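Local atomic coordinates of aldo-keto reductase AKR2E4 (Bombyx mori, PDB entry 3WCZ), a protein that reduces 3-dehydroecdysone as an NADP-dependent oxidoreductase, has no activity with NADH as cosubstrate, and may take part in the regulation of molting. Residues T186-P191 with Q287-H292; L245-I250 with D271-Q276; H93-V98 with T139-Q144; I134-T139 with T166-N171. All coordinates share one frame; numbering follows the deposited sequence.

All four contacts belong to one (beta/alpha)8 barrel of the aldo-keto reductase fold. Contacts 3 and 4 are close neighbours, their centres about 11 Å apart: they share T139 and helix 136-148, and so join the successive helices 95-109, 136-148 and 162-170. Their segments alternate along the chain. Both close before contact 1 opens, and contact 2 is nested inside the loop that contact 1 closes. Contact 1 holds the segment after helix 279-286 to the loop before helix 190-198; contact 2 joins helix 241-251 to the 271-276 loop. These two touch, with centres about 19 Å apart, whereas contacts 2 and 3 lie about 36 Å apart on opposite sides of the chain's centre.

Contact 1: T186-P191 with Q287-H292; sequences TNTQEP and QFNKNH. With EDO (1,2-ethanediol), chain E; EDO (1,2-ethanediol), chain F.
T188 meets N289, their side chains crossing at a slant, and the side chain of N289 can be followed outward from its root. Its CB has T188 OG1 as nearest partner, at 3.4 Å, with the methyl CG2 of T188 3.8 Å away. The amide carbon CG is anti to the backbone N (chi1 -175°), which sends the amide toward T188, whose OG1 comes to 3.1 Å from CG. At the tip, OD1 accepts from two backbone donors on opposite faces of its plane: T188 N across the contact at 3.0 Å, and N291 N within its own loop, an Asx turn. ND2 in turn donates to N291 OD1, a second bond between the same two residues. An asparagine suits this place because one short amide serves both loops; a leucine here would probably leave the N-H groups of T188 and N291 without their acceptor and let the turn loosen.

The carbonyl oxygen of T186 is the second junction. It takes H292 N at 3.0 Å in a nearly straight bond (177°) and K290 N from the opposite face of its plane. Water 1 bridges T186 OG1 to H292 O, and water 2 joins Q189 N to N291 OD1. The Asx turn and T186 O together tie the segment after the last helix to the loop following strand 178-182 of this aldo-keto reductase barrel.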
# COMPACT_ATOMS: atom_id res chain seq x y z
N THR A 186 0.54 -15.61 -5.24
CA THR A 186 1.74 -16.40 -4.96
C THR A 186 2.43 -16.05 -3.63
O THR A 186 3.44 -16.68 -3.26
CB THR A 186 2.73 -16.36 -6.14
OG1 THR A 186 2.79 -15.04 -6.71
CG2 THR A 186 2.27 -17.30 -7.22
N ASN A 187 1.86 -15.08 -2.91
CA ASN A 187 2.40 -14.66 -1.60
C ASN A 187 1.21 -14.20 -0.77
O ASN A 187 0.95 -12.99 -0.63
CB ASN A 187 3.45 -13.57 -1.75
CG ASN A 187 4.26 -13.34 -0.47
OD1 ASN A 187 5.11 -14.14 -0.14
ND2 ASN A 187 4.00 -12.24 0.24
N THR A 188 0.46 -15.15 -0.25
CA THR A 188 -0.86 -14.87 0.27
C THR A 188 -0.88 -14.39 1.74
O THR A 188 -1.88 -13.84 2.21
CB THR A 188 -1.77 -16.08 0.13
OG1 THR A 188 -1.18 -17.18 0.82
CG2 THR A 188 -1.99 -16.45 -1.32
N GLN A 189 0.22 -14.63 2.45
CA GLN A 189 0.40 -14.19 3.84
C GLN A 189 -0.82 -14.45 4.71
O GLN A 189 -1.26 -13.57 5.48
CB GLN A 189 0.81 -12.71 3.93
CG GLN A 189 2.02 -12.37 3.08
CD GLN A 189 2.97 -11.40 3.71
OE1 GLN A 189 3.39 -11.58 4.87
NE2 GLN A 189 3.37 -10.41 2.97
N GLU A 190 -1.36 -15.67 4.67
CA GLU A 190 -2.59 -15.93 5.39
C GLU A 190 -2.45 -15.79 6.91
O GLU A 190 -3.26 -15.13 7.55
CB GLU A 190 -3.21 -17.25 4.94
CG GLU A 190 -3.72 -17.15 3.48
CD GLU A 190 -3.84 -18.49 2.75
OE1 GLU A 190 -4.59 -19.31 3.25
OE2 GLU A 190 -3.19 -18.73 1.70
N PRO A 191 -1.42 -16.40 7.50
CA PRO A 191 -1.31 -16.25 8.95
C PRO A 191 -1.06 -14.81 9.40
O PRO A 191 -1.64 -14.40 10.38
CB PRO A 191 -0.14 -17.19 9.31
CG PRO A 191 -0.18 -18.24 8.21
CD PRO A 191 -0.56 -17.47 6.99
N GLN A 287 -4.70 -21.25 -3.13
CA GLN A 287 -3.91 -22.42 -3.43
C GLN A 287 -2.73 -22.15 -4.36
O GLN A 287 -1.88 -23.03 -4.52
CB GLN A 287 -4.81 -23.54 -3.98
CG GLN A 287 -5.75 -24.12 -2.94
CD GLN A 287 -5.01 -24.63 -1.71
OE1 GLN A 287 -4.23 -25.58 -1.79
NE2 GLN A 287 -5.23 -23.98 -0.58
N PHE A 288 -2.68 -20.98 -5.00
CA PHE A 288 -1.51 -20.58 -5.77
C PHE A 288 -0.31 -20.19 -4.87
O PHE A 288 0.80 -19.98 -5.36
CB PHE A 288 -1.85 -19.40 -6.66
CG PHE A 288 -2.70 -19.74 -7.85
CD1 PHE A 288 -2.24 -20.63 -8.82
CD2 PHE A 288 -3.95 -19.14 -8.01
CE1 PHE A 288 -3.03 -20.92 -9.94
CE2 PHE A 288 -4.75 -19.44 -9.13
CZ PHE A 288 -4.28 -20.32 -10.09
N ASN A 289 -0.52 -20.07 -3.55
CA ASN A 289 0.55 -19.54 -2.71
C ASN A 289 1.84 -20.33 -2.84
O ASN A 289 1.84 -21.56 -2.73
CB ASN A 289 0.12 -19.56 -1.25
CG ASN A 289 1.15 -18.90 -0.37
OD1 ASN A 289 1.69 -17.86 -0.72
ND2 ASN A 289 1.47 -19.53 0.75
N LYS A 290 2.95 -19.59 -2.94
CA LYS A 290 4.29 -20.15 -2.95
C LYS A 290 5.17 -19.43 -1.93
O LYS A 290 6.37 -19.71 -1.85
CB LYS A 290 4.93 -19.95 -4.33
CG LYS A 290 4.27 -20.71 -5.44
CD LYS A 290 4.51 -22.16 -5.28
CE LYS A 290 4.09 -22.93 -6.53
NZ LYS A 290 4.38 -24.38 -6.39
N ASN A 291 4.61 -18.48 -1.18
CA ASN A 291 5.42 -17.59 -0.33
C ASN A 291 6.59 -17.03 -1.12
O ASN A 291 7.72 -16.92 -0.63
CB ASN A 291 5.91 -18.31 0.92
CG ASN A 291 4.77 -18.96 1.69
OD1 ASN A 291 3.80 -18.32 2.07
ND2 ASN A 291 4.87 -20.26 1.89
N HIS A 292 6.31 -16.62 -2.34
CA HIS A 292 7.32 -16.10 -3.24
C HIS A 292 7.03 -14.62 -3.42
O HIS A 292 6.03 -14.25 -4.04
CB HIS A 292 7.23 -16.85 -4.57
CG HIS A 292 8.27 -16.47 -5.58
ND1 HIS A 292 8.65 -17.33 -6.59
CD2 HIS A 292 9.01 -15.35 -5.76
CE1 HIS A 292 9.57 -16.75 -7.34
NE2 HIS A 292 9.81 -15.55 -6.85
C1 EDO E . 2.12 -20.65 4.54
O1 EDO E . 2.33 -21.46 3.36
C2 EDO E . 0.69 -20.75 5.06
O2 EDO E . -0.25 -20.24 4.09
C1 EDO F . 5.69 -9.46 6.33
O1 EDO F . 5.70 -10.39 5.23
C2 EDO F . 6.95 -8.65 6.31
O2 EDO F . 7.16 -8.05 5.03
O HOH W 1 4.05 -13.12 -5.43
O HOH W 2 2.84 -15.66 1.85

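Contact 2: L245-I250 with D271-Q276; sequences LLRYLI and DLFDFQ
R247 and F275 run alongside one another with opposed directions, the aliphatic part of the arginine lying over one face of the ring. CG sits 3.9 Å from the ring centroid in a CH-pi contact, and CB comes to 3.4 Å from CZ of F275. A chi1 of -179° sends CG away from the backbone N, and bends at chi2 and chi3 leave the guanidinium plane inclined 55° to the ring. At the edge of the guanidinium, NH1 donates to L272 O at 2.9 Å. F275 O lies over one face without a hydrogen bond, and Q276 CB over that same face, 3.5 Å from NH2; I250 CG2 covers the opposite face. NH2 has its salt-bridge partner in D251, one helical turn along.

The helix 241-251 is one of the outer helices of the (beta/alpha)8 barrel, and 271-276 is the loop joining helix 263-270 to helix 279-286, so this arginine ties the loop to helix 241-251. Arginine fits because its long chain offers carbon to an aromatic face and N-H groups to a carbonyl.

The rest of the contact is apolar. L272 points its CD1 branch at L246, 3.7 Å from CB, and crosses I250, whose CG1 lies 4.0 Å from that methyl. I250 meets F273 at about a right angle, CD1 to CZ 4.2 Å. The side chain of L246 is also about 6 Å from the bound NADP.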
# COMPACT_ATOMS: atom_id res chain seq x y z
N LEU A 245 -8.32 -10.49 -9.45
CA LEU A 245 -7.22 -10.48 -8.49
C LEU A 245 -7.41 -9.44 -7.40
O LEU A 245 -7.11 -9.72 -6.23
CB LEU A 245 -5.91 -10.21 -9.22
CG LEU A 245 -5.47 -11.32 -10.19
CD1 LEU A 245 -4.28 -10.90 -11.01
CD2 LEU A 245 -5.13 -12.62 -9.44
N LEU A 246 -7.92 -8.27 -7.78
CA LEU A 246 -8.15 -7.23 -6.79
C LEU A 246 -9.37 -7.57 -5.91
O LEU A 246 -9.34 -7.35 -4.68
CB LEU A 246 -8.33 -5.89 -7.48
CG LEU A 246 -7.13 -5.41 -8.26
CD1 LEU A 246 -7.45 -4.16 -9.03
CD2 LEU A 246 -5.93 -5.15 -7.35
N ARG A 247 -10.43 -8.13 -6.49
CA ARG A 247 -11.60 -8.49 -5.70
C ARG A 247 -11.25 -9.60 -4.71
O ARG A 247 -11.76 -9.62 -3.58
CB ARG A 247 -12.75 -8.93 -6.61
CG ARG A 247 -14.05 -9.31 -5.84
CD ARG A 247 -14.74 -8.13 -5.18
NE ARG A 247 -15.36 -8.55 -3.93
CZ ARG A 247 -16.12 -7.77 -3.16
NH1 ARG A 247 -16.43 -6.54 -3.54
NH2 ARG A 247 -16.60 -8.24 -2.02
N TYR A 248 -10.38 -10.52 -5.10
CA TYR A 248 -9.89 -11.57 -4.18
C TYR A 248 -9.36 -10.91 -2.90
O TYR A 248 -9.67 -11.34 -1.77
CB TYR A 248 -8.82 -12.40 -4.90
CG TYR A 248 -7.83 -13.12 -4.01
CD1 TYR A 248 -8.18 -14.26 -3.31
CD2 TYR A 248 -6.53 -12.65 -3.88
CE1 TYR A 248 -7.28 -14.89 -2.47
CE2 TYR A 248 -5.63 -13.29 -3.07
CZ TYR A 248 -6.01 -14.39 -2.36
OH TYR A 248 -5.10 -15.03 -1.54
N LEU A 249 -8.55 -9.86 -3.06
CA LEU A 249 -8.00 -9.20 -1.90
C LEU A 249 -9.09 -8.51 -1.07
O LEU A 249 -9.09 -8.60 0.18
CB LEU A 249 -6.91 -8.21 -2.34
CG LEU A 249 -5.72 -8.89 -3.05
CD1 LEU A 249 -4.85 -7.87 -3.73
CD2 LEU A 249 -4.93 -9.75 -2.09
N ILE A 250 -10.01 -7.83 -1.74
CA ILE A 250 -11.16 -7.21 -1.07
C ILE A 250 -11.92 -8.26 -0.24
O ILE A 250 -12.35 -8.00 0.89
CB ILE A 250 -12.10 -6.52 -2.09
CG1 ILE A 250 -11.44 -5.34 -2.82
CG2 ILE A 250 -13.41 -6.10 -1.42
CD1 ILE A 250 -11.25 -4.15 -1.95
N ASP A 271 -13.36 -0.77 -10.09
CA ASP A 271 -14.71 -1.26 -10.39
C ASP A 271 -14.89 -2.68 -9.84
O ASP A 271 -15.02 -3.64 -10.60
CB ASP A 271 -14.97 -1.18 -11.91
CG ASP A 271 -16.42 -1.40 -12.28
OD1 ASP A 271 -17.29 -1.45 -11.39
OD2 ASP A 271 -16.67 -1.53 -13.50
N LEU A 272 -14.93 -2.80 -8.52
CA LEU A 272 -14.86 -4.08 -7.82
C LEU A 272 -16.05 -4.36 -6.94
O LEU A 272 -16.03 -5.32 -6.19
CB LEU A 272 -13.58 -4.09 -6.94
CG LEU A 272 -12.26 -3.68 -7.57
CD1 LEU A 272 -11.17 -3.70 -6.50
CD2 LEU A 272 -11.87 -4.58 -8.71
N PHE A 273 -17.09 -3.52 -7.01
CA PHE A 273 -18.13 -3.53 -5.98
C PHE A 273 -19.50 -3.91 -6.50
O PHE A 273 -20.49 -3.74 -5.79
CB PHE A 273 -18.08 -2.20 -5.21
CG PHE A 273 -16.72 -1.95 -4.66
CD1 PHE A 273 -16.27 -2.69 -3.57
CD2 PHE A 273 -15.83 -1.10 -5.29
CE1 PHE A 273 -15.00 -2.56 -3.12
CE2 PHE A 273 -14.52 -0.96 -4.82
CZ PHE A 273 -14.13 -1.69 -3.74
N ASP A 274 -19.53 -4.51 -7.68
CA ASP A 274 -20.75 -5.05 -8.24
C ASP A 274 -20.69 -6.58 -8.36
O ASP A 274 -21.54 -7.19 -9.00
CB ASP A 274 -21.05 -4.36 -9.58
CG ASP A 274 -20.00 -4.61 -10.64
OD1 ASP A 274 -18.88 -5.04 -10.30
OD2 ASP A 274 -20.27 -4.34 -11.85
N PHE A 275 -19.71 -7.20 -7.70
CA PHE A 275 -19.59 -8.65 -7.65
C PHE A 275 -18.75 -9.03 -6.47
O PHE A 275 -18.11 -8.16 -5.87
CB PHE A 275 -18.99 -9.24 -8.95
CG PHE A 275 -17.48 -9.14 -9.05
CD1 PHE A 275 -16.84 -7.91 -9.21
CD2 PHE A 275 -16.71 -10.29 -9.02
CE1 PHE A 275 -15.46 -7.85 -9.34
CE2 PHE A 275 -15.36 -10.22 -9.18
CZ PHE A 275 -14.73 -9.00 -9.34
N GLN A 276 -18.70 -10.30 -6.16
CA GLN A 276 -17.81 -10.82 -5.14
C GLN A 276 -17.49 -12.25 -5.43
O GLN A 276 -18.22 -12.95 -6.15
CB GLN A 276 -18.44 -10.74 -3.74
CG GLN A 276 -19.57 -11.76 -3.55
CD GLN A 276 -20.52 -11.35 -2.45
OE1 GLN A 276 -21.50 -10.64 -2.71
NE2 GLN A 276 -20.22 -11.75 -1.23

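Contact 3: H93-V98 with T139-Q144; sequences HARDQV and TWQGMQ
T139 and H93 are joined by the one hydrogen bond that crosses this contact: OG1 of T139 donates to the backbone O of H93 at 2.8 Å, lying in the carbonyl plane on a lone pair. A threonine hydroxyl suits the place, since it reaches a carbonyl of the turn leading into helix 95-109 while its methyl is left to meet the imidazole.

That methyl provides the CH-pi contact. With OG1 beside the backbone N (chi1 -48°), CG2 of T139 lies over one face of the H93 ring, 4.1 Å from its centroid and 17° off the normal.

Van der Waals packing gathers at V98 and G142. Both methyls of V98 press on the backbone of helix 136-148: CG1 is 3.5 Å from the carbonyl C of G142, and CG2 is 3.7 Å from T139 O. CG1 also touches the sulfur of M143 at 3.6 Å. Glycine suits G142, because a beta carbon there would clash with V98 CG2 and R95 O; without one, the helices approach until the CA atoms of R95 and G142 are 4.6 Å apart.

Among the barrel elements, the start of helix 95-109 is also tied to helix 136-148 through R95 N, which donates to E138 OE2. H93, V98 and T139 touch L88 of strand 83-88. M143 leans on Y117 of strand 114-119 and on I155 of strand 152-158, placing this helix pair directly outside consecutive parallel strands.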
# COMPACT_ATOMS: atom_id res chain seq x y z
N HIS A 93 14.80 6.82 11.09
CA HIS A 93 14.17 6.08 12.17
C HIS A 93 14.40 6.61 13.58
O HIS A 93 13.73 6.19 14.52
CB HIS A 93 14.53 4.60 12.08
CG HIS A 93 13.68 3.83 11.13
ND1 HIS A 93 13.35 2.51 11.35
CD2 HIS A 93 13.05 4.19 9.98
CE1 HIS A 93 12.57 2.08 10.36
NE2 HIS A 93 12.39 3.07 9.51
N ALA A 94 15.38 7.50 13.78
CA ALA A 94 15.53 8.03 15.13
C ALA A 94 14.29 8.83 15.49
O ALA A 94 13.70 9.47 14.64
CB ALA A 94 16.79 8.89 15.22
N ARG A 95 13.92 8.84 16.77
CA ARG A 95 12.68 9.49 17.16
C ARG A 95 12.56 10.90 16.59
O ARG A 95 11.54 11.27 16.02
CB ARG A 95 12.54 9.50 18.70
CG ARG A 95 11.32 10.27 19.21
CD ARG A 95 11.64 11.70 19.66
NE ARG A 95 12.78 11.75 20.58
CZ ARG A 95 12.70 11.54 21.89
NH1 ARG A 95 11.52 11.27 22.46
NH2 ARG A 95 13.79 11.60 22.63
N ASP A 96 13.61 11.69 16.76
CA ASP A 96 13.61 13.11 16.38
C ASP A 96 13.61 13.36 14.89
O ASP A 96 13.41 14.48 14.48
CB ASP A 96 14.82 13.79 17.00
CG ASP A 96 14.84 13.68 18.50
OD1 ASP A 96 14.97 12.55 18.99
OD2 ASP A 96 14.76 14.75 19.17
N GLN A 97 13.81 12.32 14.09
CA GLN A 97 13.81 12.47 12.63
C GLN A 97 12.42 12.31 12.03
O GLN A 97 12.20 12.71 10.89
CB GLN A 97 14.72 11.42 11.99
CG GLN A 97 16.16 11.62 12.30
CD GLN A 97 16.97 10.52 11.64
OE1 GLN A 97 16.90 9.34 12.04
NE2 GLN A 97 17.73 10.87 10.60
N VAL A 98 11.49 11.73 12.77
CA VAL A 98 10.20 11.34 12.19
C VAL A 98 9.38 12.56 11.79
O VAL A 98 8.90 12.65 10.64
CB VAL A 98 9.44 10.38 13.14
CG1 VAL A 98 8.06 10.02 12.59
CG2 VAL A 98 10.25 9.12 13.41
N THR A 139 11.11 4.61 16.74
CA THR A 139 10.56 5.26 15.57
C THR A 139 9.06 5.48 15.79
O THR A 139 8.50 6.52 15.44
CB THR A 139 10.79 4.35 14.35
OG1 THR A 139 12.16 3.92 14.33
CG2 THR A 139 10.45 5.05 13.05
N TRP A 140 8.41 4.48 16.39
CA TRP A 140 6.97 4.54 16.63
C TRP A 140 6.65 5.68 17.59
O TRP A 140 5.58 6.31 17.46
CB TRP A 140 6.45 3.20 17.14
CG TRP A 140 4.96 3.13 17.19
CD1 TRP A 140 4.19 3.07 18.31
CD2 TRP A 140 4.07 3.15 16.09
NE1 TRP A 140 2.86 3.05 17.96
CE2 TRP A 140 2.76 3.07 16.60
CE3 TRP A 140 4.24 3.23 14.70
CZ2 TRP A 140 1.64 3.07 15.77
CZ3 TRP A 140 3.13 3.24 13.89
CH2 TRP A 140 1.86 3.16 14.43
N GLN A 141 7.52 5.97 18.55
CA GLN A 141 7.26 7.11 19.37
C GLN A 141 7.27 8.42 18.58
O GLN A 141 6.44 9.30 18.81
CB GLN A 141 8.24 7.17 20.49
CG GLN A 141 7.88 8.28 21.34
CD GLN A 141 8.72 8.31 22.52
OE1 GLN A 141 9.41 7.34 22.84
NE2 GLN A 141 8.67 9.43 23.21
N GLY A 142 8.15 8.53 17.58
CA GLY A 142 8.12 9.67 16.68
C GLY A 142 6.81 9.70 15.89
O GLY A 142 6.30 10.77 15.61
N MET A 143 6.32 8.53 15.48
CA MET A 143 5.04 8.43 14.79
C MET A 143 3.90 8.92 15.69
O MET A 143 3.03 9.66 15.22
CB MET A 143 4.75 7.00 14.31
CG MET A 143 5.80 6.45 13.34
SD MET A 143 5.89 7.27 11.72
CE MET A 143 4.45 6.54 10.94
N GLN A 144 3.92 8.51 16.96
CA GLN A 144 2.91 8.95 17.93
C GLN A 144 2.97 10.46 18.08
O GLN A 144 1.93 11.11 18.14
CB GLN A 144 3.11 8.22 19.28
CG GLN A 144 2.74 6.75 19.19
CD GLN A 144 3.07 5.93 20.40
OE1 GLN A 144 2.38 4.91 20.67
NE2 GLN A 144 4.06 6.35 21.18

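Contact 4: I134-T139 with T166-N171; sequences IDYLET and TRLVSN
D135 and R167 meet end-on, the carboxylate and guanidinium planes only 19° apart. NH1 donates to OD1 and NH2 to OD2, both at 2.9 Å and both almost straight (175° and 176°), a two-pronged salt bridge in which OD1 uses its syn lone pair. Y136 OH lies at the edge of the same guanidinium and accepts a weak, longer bond from NH1 at 3.2 Å, with the ring plane nearly perpendicular to the guanidinium. L137 lays its CD1 methyl over one face of that group, 3.5 Å from NH2, a flat surface that a branched apolar chain can cover.

Next come the apolar neighbours. CD2 of L137 packs on CD1 of L168 at 3.7 Å, the two leucines side by side but oppositely directed, while the ring of Y136 comes near L168 CB.

Further out, the extended chain of R167 spans the gap from helix 162-170; arginine suits it by offering two parallel N-H groups to the carboxylate. D135 is the N-cap of helix 136-148, and its OD1 accepts L137 N at 3.0 Å from above the carboxylate plane. N171 ND2 donates to R167 O, one turn back.

An alanine at D135 is likely to leave R167 without its counter-charge and L137 N without its cap. One aspartate thus serves two tasks, and the arginine it binds and the N-terminal end of its own helix probably both favour the ionised form.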
# COMPACT_ATOMS: atom_id res chain seq x y z
N ILE A 134 18.57 1.04 15.36
CA ILE A 134 17.49 1.75 16.05
C ILE A 134 16.25 0.86 16.18
O ILE A 134 15.78 0.28 15.20
CB ILE A 134 17.12 3.05 15.29
CG1 ILE A 134 18.35 3.95 15.14
CG2 ILE A 134 16.00 3.81 16.02
CD1 ILE A 134 18.13 5.16 14.25
N ASP A 135 15.75 0.72 17.39
CA ASP A 135 14.53 -0.04 17.64
C ASP A 135 13.35 0.68 16.99
O ASP A 135 13.18 1.89 17.12
CB ASP A 135 14.34 -0.11 19.15
CG ASP A 135 13.30 -1.11 19.59
OD1 ASP A 135 12.47 -1.59 18.79
OD2 ASP A 135 13.31 -1.43 20.81
N TYR A 136 12.53 -0.08 16.25
CA TYR A 136 11.34 0.50 15.63
C TYR A 136 10.36 1.00 16.69
O TYR A 136 9.49 1.81 16.39
CB TYR A 136 10.66 -0.50 14.65
CG TYR A 136 10.32 -1.81 15.29
CD1 TYR A 136 9.21 -1.92 16.13
CD2 TYR A 136 11.09 -2.94 15.09
CE1 TYR A 136 8.92 -3.10 16.76
CE2 TYR A 136 10.81 -4.13 15.73
CZ TYR A 136 9.71 -4.22 16.56
OH TYR A 136 9.45 -5.39 17.21
N LEU A 137 10.52 0.57 17.94
CA LEU A 137 9.68 1.15 19.00
C LEU A 137 10.00 2.63 19.20
O LEU A 137 9.13 3.43 19.54
CB LEU A 137 9.84 0.42 20.33
CG LEU A 137 9.38 -1.01 20.41
CD1 LEU A 137 9.65 -1.49 21.81
CD2 LEU A 137 7.90 -1.14 20.07
N GLU A 138 11.26 2.99 19.03
CA GLU A 138 11.63 4.39 19.10
C GLU A 138 11.03 5.19 17.94
O GLU A 138 10.50 6.29 18.10
CB GLU A 138 13.15 4.55 19.11
CG GLU A 138 13.51 5.99 19.04
CD GLU A 138 14.98 6.27 19.19
OE1 GLU A 138 15.62 5.56 20.01
OE2 GLU A 138 15.49 7.20 18.52
N THR A 139 11.11 4.61 16.74
CA THR A 139 10.56 5.26 15.57
C THR A 139 9.06 5.48 15.79
O THR A 139 8.50 6.52 15.44
CB THR A 139 10.79 4.35 14.35
OG1 THR A 139 12.16 3.92 14.33
CG2 THR A 139 10.45 5.05 13.05
N THR A 166 3.23 -8.00 17.18
CA THR A 166 2.92 -8.29 18.58
C THR A 166 3.75 -7.40 19.52
O THR A 166 3.22 -6.83 20.49
CB THR A 166 3.16 -9.78 18.86
OG1 THR A 166 2.22 -10.54 18.11
CG2 THR A 166 3.03 -10.13 20.34
N ARG A 167 5.05 -7.26 19.25
CA ARG A 167 5.91 -6.48 20.11
C ARG A 167 5.51 -5.03 20.08
O ARG A 167 5.50 -4.34 21.11
CB ARG A 167 7.36 -6.64 19.69
CG ARG A 167 8.36 -5.89 20.55
CD ARG A 167 9.78 -6.43 20.37
NE ARG A 167 10.75 -5.68 21.17
CZ ARG A 167 11.32 -4.55 20.79
NH1 ARG A 167 11.06 -3.99 19.61
NH2 ARG A 167 12.17 -3.94 21.61
N LEU A 168 5.20 -4.53 18.90
CA LEU A 168 4.78 -3.15 18.75
C LEU A 168 3.50 -2.90 19.52
O LEU A 168 3.44 -1.92 20.28
CB LEU A 168 4.66 -2.79 17.25
CG LEU A 168 4.24 -1.36 16.95
CD1 LEU A 168 5.25 -0.40 17.56
CD2 LEU A 168 4.14 -1.13 15.45
N VAL A 169 2.51 -3.79 19.40
CA VAL A 169 1.25 -3.67 20.11
C VAL A 169 1.44 -3.70 21.64
O VAL A 169 0.82 -2.92 22.36
CB VAL A 169 0.24 -4.75 19.67
CG1 VAL A 169 -0.96 -4.75 20.57
CG2 VAL A 169 -0.16 -4.52 18.21
N SER A 170 2.29 -4.60 22.11
CA SER A 170 2.49 -4.75 23.55
C SER A 170 3.28 -3.61 24.18
O SER A 170 3.23 -3.45 25.41
CB SER A 170 3.21 -6.06 23.83
OG SER A 170 2.35 -7.15 23.53
N ASN A 171 3.98 -2.83 23.39
CA ASN A 171 4.92 -1.87 23.91
C ASN A 171 4.69 -0.46 23.46
O ASN A 171 5.57 0.37 23.63
CB ASN A 171 6.35 -2.28 23.61
CG ASN A 171 6.75 -3.53 24.36
OD1 ASN A 171 7.09 -3.46 25.56
ND2 ASN A 171 6.74 -4.67 23.69